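Local coordinates for possible substrate binding protein of ABC transporter system (PDB 3N0X) that probably binds branched-chain amino acids or related small solutes and delivers them to an ABC transporter for uptake, at residues 150-153 and 154-158; 257-260 and 261-264. All coordinates share one frame; numbering follows the deposited sequence. Where two conformers were deposited one is given.

In the fold
The two contacts illustrate how a chain is fixed where it enters a helix, by bonds between residues only a few positions apart. Contact 1 (150-153 and 154-158) comes first along the chain, at the start of helix 152-165, within the beta-alpha-beta unit that runs from strand 142-149 to strand 171-178 of the four-stranded parallel sheet. Contact 2 (257-260 and 261-264) follows later, in the loop between strand 251-254, which belongs to the antiparallel sheet, and helix 264-277. The centres of contacts 1 and 2 are 30 Å apart and their nearest atoms about 17 Å. The two do not touch, and each is a separate local feature of this periplasmic binding protein fold.

Contact 1 (150-153 and 154-158); sequences DYAF and GRDGV
Asp150 and Arg155 meet across the first turn of helix 152-165, their side chains lying alongside and pointing the same way. The arginine grips the aspartate side-on: NE and NH2 of Arg155 both donate to OD1 of Asp150, each at 2.9 Å. OD1 lies in the guanidinium plane, yet that plane stands 52° from the carboxylate, and both nitrogens reach the oxygen from one face. NE arrives nearly along the C-O axis, whereas NH2 comes from above the carboxylate plane. With CG of Asp150 anti to its own nitrogen (chi1 -165°), the carboxylate swings back to the extended arm of Arg155.

This salt bridge belongs to the exposed side, although the guanidinium also makes a cation-pi contact with Tyr177. On that side too, Asp156 OD2 touches Ala152 CB loosely at 3.9 Å. The close-packed part holds the backbone bonds and two aromatic rings. Tyr151, the N-cap residue, gives its carbonyl O to Arg155 N at 2.9 Å in an almost straight bond; Ala152 O receives Asp156 N at 2.7 Å, and Phe153 O receives Gly157 N at 3.0 Å. Phe153 N sits 4.1 Å above the centre of one face of the Tyr151 ring, and the side chains of Phe153 and Val158 pack on Ile208. Gly154 and Gly157 are buried.

The unit is the classic passage from a parallel strand into its crossover helix. Asp150 is likely to suit the positive end of the helix dipole, and its salt bridge ties the end of the loop to the first helical turn.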
loop_
_atom_site.group_PDB
_atom_site.type_symbol
_atom_site.label_atom_id
_atom_site.label_comp_id
_atom_site.label_asym_id
_atom_site.label_seq_id
_atom_site.Cartn_x
_atom_site.Cartn_y
_atom_site.Cartn_z
ATOM N N ASP A 150 -1.199 17.054 -11.989
ATOM C CA ASP A 150 -1.126 18.317 -11.263
ATOM C C ASP A 150 -2.214 18.374 -10.181
ATOM O O ASP A 150 -3.197 19.125 -10.288
ATOM C CB ASP A 150 -1.267 19.463 -12.274
ATOM C CG ASP A 150 -0.869 20.796 -11.723
ATOM O OD1 ASP A 150 -0.435 20.823 -10.536
ATOM O OD2 ASP A 150 -0.934 21.802 -12.469
ATOM N N TYR A 151 -2.012 17.597 -9.118
ATOM C CA TYR A 151 -2.906 17.569 -7.933
ATOM C C TYR A 151 -2.144 17.002 -6.777
ATOM O O TYR A 151 -1.009 16.554 -6.957
ATOM C CB TYR A 151 -4.238 16.854 -8.199
ATOM C CG TYR A 151 -4.250 15.346 -8.228
ATOM C CD1 TYR A 151 -3.225 14.609 -8.825
ATOM C CD2 TYR A 151 -5.305 14.656 -7.652
ATOM C CE1 TYR A 151 -3.268 13.217 -8.854
ATOM C CE2 TYR A 151 -5.351 13.297 -7.665
ATOM C CZ TYR A 151 -4.354 12.577 -8.287
ATOM O OH TYR A 151 -4.410 11.200 -8.272
ATOM N N ALA A 152 -2.716 17.074 -5.581
ATOM C CA ALA A 152 -1.921 16.773 -4.390
ATOM C C ALA A 152 -1.268 15.391 -4.409
ATOM O O ALA A 152 -0.094 15.262 -4.035
ATOM C CB ALA A 152 -2.753 16.953 -3.108
ATOM N N PHE A 153 -2.006 14.363 -4.828
ATOM C CA PHE A 153 -1.439 13.011 -4.896
ATOM C C PHE A 153 -0.152 12.983 -5.711
ATOM O O PHE A 153 0.885 12.407 -5.283
ATOM C CB PHE A 153 -2.436 12.014 -5.483
ATOM C CG PHE A 153 -1.859 10.600 -5.669
ATOM C CD1 PHE A 153 -1.695 9.787 -4.577
ATOM C CD2 PHE A 153 -1.516 10.124 -6.924
ATOM C CE1 PHE A 153 -1.149 8.496 -4.709
ATOM C CE2 PHE A 153 -0.975 8.819 -7.090
ATOM C CZ PHE A 153 -0.800 8.009 -5.948
ATOM N N GLY A 154 -0.205 13.592 -6.880
ATOM C CA GLY A 154 0.950 13.624 -7.778
ATOM C C GLY A 154 2.086 14.464 -7.213
ATOM O O GLY A 154 3.263 14.051 -7.205
ATOM N N ARG A 155 1.754 15.681 -6.779
ATOM C CA ARG A 155 2.777 16.575 -6.242
ATOM C C ARG A 155 3.423 16.062 -4.970
ATOM O O ARG A 155 4.628 16.132 -4.830
ATOM C CB ARG A 155 2.205 17.963 -6.029
ATOM C CG ARG A 155 1.821 18.579 -7.352
ATOM C CD ARG A 155 1.886 20.036 -7.308
ATOM N NE ARG A 155 1.682 20.648 -8.616
ATOM C CZ ARG A 155 2.559 21.420 -9.254
ATOM N NH1 ARG A 155 3.769 21.681 -8.751
ATOM N NH2 ARG A 155 2.222 21.953 -10.411
ATOM N N ASP A 156 2.621 15.520 -4.056
ATOM C CA ASP A 156 3.152 15.041 -2.811
ATOM C C ASP A 156 3.963 13.760 -3.052
ATOM O O ASP A 156 4.980 13.529 -2.393
ATOM C CB ASP A 156 2.054 14.785 -1.811
ATOM C CG ASP A 156 1.302 16.058 -1.390
ATOM O OD1 ASP A 156 1.751 17.196 -1.693
ATOM O OD2 ASP A 156 0.215 15.911 -0.780
ATOM N N GLY A 157 3.534 12.939 -4.015
ATOM C CA GLY A 157 4.274 11.709 -4.343
ATOM C C GLY A 157 5.634 12.053 -4.913
ATOM O O GLY A 157 6.660 11.500 -4.511
ATOM N N VAL A 158 5.669 12.985 -5.857
ATOM C CA VAL A 158 6.970 13.383 -6.421
ATOM C C VAL A 158 7.825 14.065 -5.371
ATOM O O VAL A 158 9.028 13.829 -5.313
ATOM C CB VAL A 158 6.836 14.232 -7.685
ATOM C CG1 VAL A 158 8.233 14.811 -8.118
ATOM C CG2 VAL A 158 6.202 13.442 -8.833
#

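Contact 2 (257-260 and 261-264); sequences YYDI and PKNP
Lys262 reaches back over the type I beta turn formed by Tyr257 to Ile260, and its side chain can be followed atom by atom. From CB, CG stands anti to the carbonyl carbon, and the chain then bends at chi2 (-58°), which turns it back toward the preceding residues. Lys262 CG lies 3.5 Å from Ile260 O, and CD runs on past the same oxygen. Lys262 CE then comes to 3.3 Å from Asp259 O. At the tip, Lys262 NZ donates to Asp259 O at 2.9 Å, from above the carbonyl plane, and forms a longer salt bridge with Asp259 OD1 at 3.4 Å. Two waters complete the grip: one accepts from NZ and donates to both Tyr258 O and Pro261 O, while the other accepts from NZ and donates to Asp259 OD2.

Beneath this polar cluster the turn closes through Ile260 N bonded to Tyr257 O, and the ring of Pro261 packs against it. Pro261 CD lies 3.1 Å from Tyr257 O and sits tightly against Ile260 CB, at 3.4 Å; the side chains of Ile260 and Pro261 both touch Tyr340 of strand 335-345. Replacing Pro261 with an alanine removes CD and the ring, which would probably open a gap beside Ile260 CB and Tyr257 O and set the backbone free to turn. Further on, Asn263 is the N-cap of helix 264-277, its OD1 bonded to Asn266 N.

The ammonium of Lys262 is thus the hub, joining carbonyl, carboxylate and both waters in a network likely to hold the turn in shape ahead of the helix.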
loop_
_atom_site.group_PDB
_atom_site.type_symbol
_atom_site.label_atom_id
_atom_site.label_comp_id
_atom_site.label_asym_id
_atom_site.label_seq_id
_atom_site.Cartn_x
_atom_site.Cartn_y
_atom_site.Cartn_z
ATOM N N TYR A 257 3.813 -8.560 -4.431
ATOM C CA TYR A 257 3.536 -9.443 -5.583
ATOM C C TYR A 257 3.638 -10.833 -4.984
ATOM O O TYR A 257 4.607 -11.119 -4.299
ATOM C CB TYR A 257 4.496 -9.216 -6.759
ATOM C CG TYR A 257 4.216 -10.127 -7.918
ATOM C CD1 TYR A 257 3.167 -9.860 -8.774
ATOM C CD2 TYR A 257 4.966 -11.259 -8.138
ATOM C CE1 TYR A 257 2.886 -10.703 -9.839
ATOM C CE2 TYR A 257 4.720 -12.098 -9.193
ATOM C CZ TYR A 257 3.672 -11.830 -10.031
ATOM O OH TYR A 257 3.409 -12.709 -11.055
ATOM N N TYR A 258 2.641 -11.674 -5.224
ATOM C CA TYR A 258 2.524 -12.943 -4.505
ATOM C C TYR A 258 3.783 -13.803 -4.507
ATOM O O TYR A 258 4.076 -14.458 -3.514
ATOM C CB TYR A 258 1.321 -13.759 -5.001
ATOM C CG TYR A 258 1.369 -14.207 -6.448
ATOM C CD1 TYR A 258 0.976 -13.356 -7.476
ATOM C CD2 TYR A 258 1.769 -15.491 -6.778
ATOM C CE1 TYR A 258 1.005 -13.778 -8.818
ATOM C CE2 TYR A 258 1.798 -15.923 -8.109
ATOM C CZ TYR A 258 1.420 -15.061 -9.123
ATOM O OH TYR A 258 1.480 -15.495 -10.453
ATOM N N ASP A 259 4.504 -13.831 -5.629
ATOM C CA ASP A 259 5.614 -14.772 -5.773
ATOM C C ASP A 259 6.916 -14.195 -5.270
ATOM O O ASP A 259 7.930 -14.879 -5.296
ATOM C CB ASP A 259 5.770 -15.234 -7.236
ATOM C CG ASP A 259 6.514 -16.582 -7.374
ATOM O OD1 ASP A 259 6.230 -17.505 -6.591
ATOM O OD2 ASP A 259 7.346 -16.730 -8.304
ATOM N N ILE A 260 6.920 -12.942 -4.780
ATOM C CA ILE A 260 8.175 -12.384 -4.270
ATOM C C ILE A 260 8.551 -12.771 -2.823
ATOM O O ILE A 260 9.639 -13.304 -2.588
ATOM C CB ILE A 260 8.289 -10.857 -4.495
ATOM C CG1 ILE A 260 8.444 -10.558 -5.997
ATOM C CG2 ILE A 260 9.468 -10.249 -3.743
ATOM C CD1 ILE A 260 8.567 -9.069 -6.311
ATOM N N PRO A 261 7.672 -12.533 -1.832
ATOM C CA PRO A 261 8.139 -12.792 -0.466
ATOM C C PRO A 261 8.238 -14.283 -0.189
ATOM O O PRO A 261 7.310 -15.049 -0.507
ATOM C CB PRO A 261 7.053 -12.175 0.423
ATOM C CG PRO A 261 6.305 -11.198 -0.521
ATOM C CD PRO A 261 6.351 -11.881 -1.841
ATOM N N LYS A 262 9.380 -14.667 0.391
ATOM C CA LYS A 262 9.681 -16.038 0.741
ATOM C C LYS A 262 9.788 -16.130 2.257
ATOM O O LYS A 262 10.800 -15.775 2.899
ATOM C CB LYS A 262 10.976 -16.500 0.050
ATOM C CG LYS A 262 10.984 -16.361 -1.446
ATOM C CD LYS A 262 9.880 -17.103 -2.109
ATOM C CE LYS A 262 9.870 -16.892 -3.604
ATOM N NZ LYS A 262 8.677 -17.502 -4.253
ATOM N N ASN A 263 8.677 -16.514 2.849
ATOM C CA ASN A 263 8.590 -16.691 4.270
ATOM C C ASN A 263 7.403 -17.637 4.517
ATOM O O ASN A 263 6.577 -17.819 3.633
ATOM C CB ASN A 263 8.445 -15.362 4.998
ATOM C CG ASN A 263 7.162 -14.629 4.632
ATOM O OD1 ASN A 263 6.057 -15.080 4.981
ATOM N ND2 ASN A 263 7.303 -13.532 3.910
ATOM N N PRO A 264 7.349 -18.262 5.697
ATOM C CA PRO A 264 6.349 -19.286 5.955
ATOM C C PRO A 264 4.911 -18.788 5.843
ATOM O O PRO A 264 4.037 -19.544 5.483
ATOM C CB PRO A 264 6.660 -19.719 7.388
ATOM C CG PRO A 264 8.120 -19.516 7.525
ATOM C CD PRO A 264 8.397 -18.254 6.733
HETATM O O HOH W 1 6.098 -16.422 -2.852
HETATM O O HOH W 2 9.590 -17.564 -6.954
#